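Local atomic coordinates of 5-Carboxyvanillate Decarboxylase (Novosphingobium aromaticivorans, PDB entry 4QRN), a protein that probably catalyses the metal-dependent decarboxylation of 5-carboxyvanillate and binds manganese together with a nitro-substituted vanillate analogue. Residues 327-332 / 364-369. Sequence-based numbering, arbitrary orientation.
Sequences GEDRVM and QTNAEK
The flat carboxamide of N366 meets three carbonyl groups of the 327-332 turn and strand, those of E328, D329 and V331, each in its own way. Over one face lies the carbonyl oxygen of D329, 3.2 Å from N366 CG and almost straight above it. At the nitrogen edge N366 ND2 donates to E328 O over 2.9 Å and to V331 O over 2.9 Å, both acceptors lying close to the amide plane. E328 O is approached on a lone pair in its carbonyl plane, V331 O from well above its plane (45°). At the oxygen end, N366 OD1 lies 3.4 Å from D329 CA and, unbonded, faces D329 O, acceptor against acceptor. With CG anti to its own carbonyl carbon (chi1 -70°), N366 reaches from helix 356-370 into a type I turn, closed by the backbone bond from R330 N to G327 O at 3.0 Å.

Beside this polar centre, the M332 side chain crosses that of N366 at a slant: M332 CG rests 3.6 Å from N366 CB, and the extended chi2 (172°) carries M332 SD to 3.7 Å from A367 CA. W370 and F371 also pack on M332, while A367 leans on I38 and T40. The last helix thereby spans strands 331-332 and 38-44, the last and first of the amidohydrolase barrel. At the outer margin one water links D329 OD2 to K369 NZ, while D329 OD1 forms a salt bridge with K361.

This is a worked example of how a buried asparagine can tie a turn and the strand after it to a helix. Two donor bonds fix the amide's rotation, since a flipped group would set its oxygen against E328 O and V331 O. D329 O accepts instead from W370 NE1, so helix 356-370 supplies donors to all three carbonyl oxygens.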
loop_
_atom_site.group_PDB
_atom_site.type_symbol
_atom_site.label_atom_id
_atom_site.label_comp_id
_atom_site.label_asym_id
_atom_site.label_seq_id
_atom_site.Cartn_x
_atom_site.Cartn_y
_atom_site.Cartn_z
ATOM N N GLY A 327 15.082 -12.621 -0.410
ATOM C CA GLY A 327 16.086 -13.500 -0.990
ATOM C C GLY A 327 16.061 -13.410 -2.511
ATOM O O GLY A 327 14.992 -13.404 -3.142
ATOM N N GLU A 328 17.246 -13.392 -3.117
ATOM C CA GLU A 328 17.313 -13.258 -4.569
ATOM C C GLU A 328 16.740 -14.454 -5.324
ATOM O O GLU A 328 16.445 -14.320 -6.508
ATOM C CB GLU A 328 18.728 -12.980 -5.029
ATOM C CG GLU A 328 19.646 -14.141 -4.839
ATOM C CD GLU A 328 21.012 -13.917 -5.454
ATOM O OE1 GLU A 328 21.360 -12.753 -5.744
ATOM O OE2 GLU A 328 21.748 -14.902 -5.660
ATOM N N ASP A 329 16.547 -15.590 -4.665
ATOM C CA ASP A 329 15.924 -16.736 -5.310
ATOM C C ASP A 329 14.413 -16.605 -5.414
ATOM O O ASP A 329 13.790 -17.474 -6.021
ATOM C CB ASP A 329 16.198 -18.041 -4.536
ATOM C CG ASP A 329 17.625 -18.489 -4.559
ATOM O OD1 ASP A 329 18.453 -17.890 -5.261
ATOM O OD2 ASP A 329 17.897 -19.500 -3.870
ATOM N N ARG A 330 13.823 -15.569 -4.805
ATOM C CA ARG A 330 12.373 -15.515 -4.633
ATOM C C ARG A 330 11.743 -14.345 -5.377
ATOM O O ARG A 330 10.568 -14.046 -5.159
ATOM C CB ARG A 330 12.009 -15.492 -3.147
ATOM C CG ARG A 330 12.541 -16.707 -2.409
ATOM C CD ARG A 330 11.965 -16.817 -0.999
ATOM N NE ARG A 330 10.563 -17.231 -0.984
ATOM C CZ ARG A 330 10.141 -18.486 -1.097
ATOM N NH1 ARG A 330 11.015 -19.478 -1.238
ATOM N NH2 ARG A 330 8.854 -18.756 -1.066
ATOM N N VAL A 331 12.505 -13.713 -6.276
ATOM C CA VAL A 331 12.061 -12.545 -7.036
ATOM C C VAL A 331 12.297 -12.830 -8.519
ATOM O O VAL A 331 13.422 -13.156 -8.922
ATOM C CB VAL A 331 12.818 -11.272 -6.593
ATOM C CG1 VAL A 331 12.372 -10.065 -7.401
ATOM C CG2 VAL A 331 12.649 -11.055 -5.095
ATOM N N MET A 332 11.242 -12.681 -9.324
ATOM C CA MET A 332 11.234 -13.054 -10.738
ATOM C C MET A 332 10.831 -11.883 -11.613
ATOM O O MET A 332 10.013 -11.042 -11.229
ATOM C CB MET A 332 10.196 -14.188 -10.943
ATOM C CG MET A 332 10.626 -15.492 -10.308
ATOM S SD MET A 332 9.331 -16.747 -10.329
ATOM C CE MET A 332 8.284 -16.172 -8.983
ATOM N N GLN A 364 15.353 -15.906 -15.426
ATOM C CA GLN A 364 15.176 -17.276 -15.925
ATOM C C GLN A 364 15.031 -18.320 -14.838
ATOM O O GLN A 364 14.031 -19.023 -14.791
ATOM C CB GLN A 364 16.357 -17.664 -16.819
ATOM C CG GLN A 364 16.225 -19.097 -17.343
ATOM C CD GLN A 364 17.484 -19.578 -18.031
ATOM O OE1 GLN A 364 18.274 -18.802 -18.576
ATOM N NE2 GLN A 364 17.720 -20.869 -17.948
ATOM N N THR A 365 16.062 -18.521 -14.010
ATOM C CA THR A 365 16.093 -19.777 -13.271
ATOM C C THR A 365 15.190 -19.800 -12.051
ATOM O O THR A 365 14.772 -20.889 -11.644
ATOM C CB THR A 365 17.523 -20.221 -12.925
ATOM O OG1 THR A 365 18.140 -19.244 -12.100
ATOM C CG2 THR A 365 18.350 -20.408 -14.199
ATOM N N ASN A 366 14.848 -18.648 -11.477
ATOM C CA ASN A 366 13.841 -18.677 -10.428
ATOM C C ASN A 366 12.501 -19.167 -10.978
ATOM O O ASN A 366 11.893 -20.061 -10.403
ATOM C CB ASN A 366 13.688 -17.307 -9.786
ATOM C CG ASN A 366 14.902 -16.895 -8.937
ATOM O OD1 ASN A 366 15.754 -17.715 -8.571
ATOM N ND2 ASN A 366 14.961 -15.612 -8.608
ATOM N N ALA A 367 12.077 -18.619 -12.114
ATOM C CA ALA A 367 10.829 -19.068 -12.719
ATOM C C ALA A 367 10.904 -20.555 -13.060
ATOM O O ALA A 367 9.939 -21.289 -12.862
ATOM C CB ALA A 367 10.539 -18.248 -13.967
ATOM N N GLU A 368 12.040 -21.014 -13.584
ATOM C CA GLU A 368 12.136 -22.436 -13.929
ATOM C C GLU A 368 11.939 -23.298 -12.683
ATOM O O GLU A 368 11.302 -24.352 -12.764
ATOM C CB GLU A 368 13.477 -22.736 -14.585
ATOM C CG GLU A 368 13.551 -22.189 -15.992
ATOM C CD GLU A 368 14.887 -22.346 -16.673
ATOM O OE1 GLU A 368 15.942 -22.416 -16.011
ATOM O OE2 GLU A 368 14.875 -22.328 -17.921
ATOM N N LYS A 369 12.470 -22.863 -11.536
ATOM C CA LYS A 369 12.282 -23.610 -10.305
ATOM C C LYS A 369 10.834 -23.534 -9.816
ATOM O O LYS A 369 10.196 -24.579 -9.594
ATOM C CB LYS A 369 13.219 -23.083 -9.215
ATOM C CG LYS A 369 12.958 -23.751 -7.863
ATOM C CD LYS A 369 13.956 -23.374 -6.806
ATOM C CE LYS A 369 13.588 -24.040 -5.491
ATOM N NZ LYS A 369 14.597 -23.778 -4.423
HETATM O O HOH W 1 15.605 -21.176 -3.472
#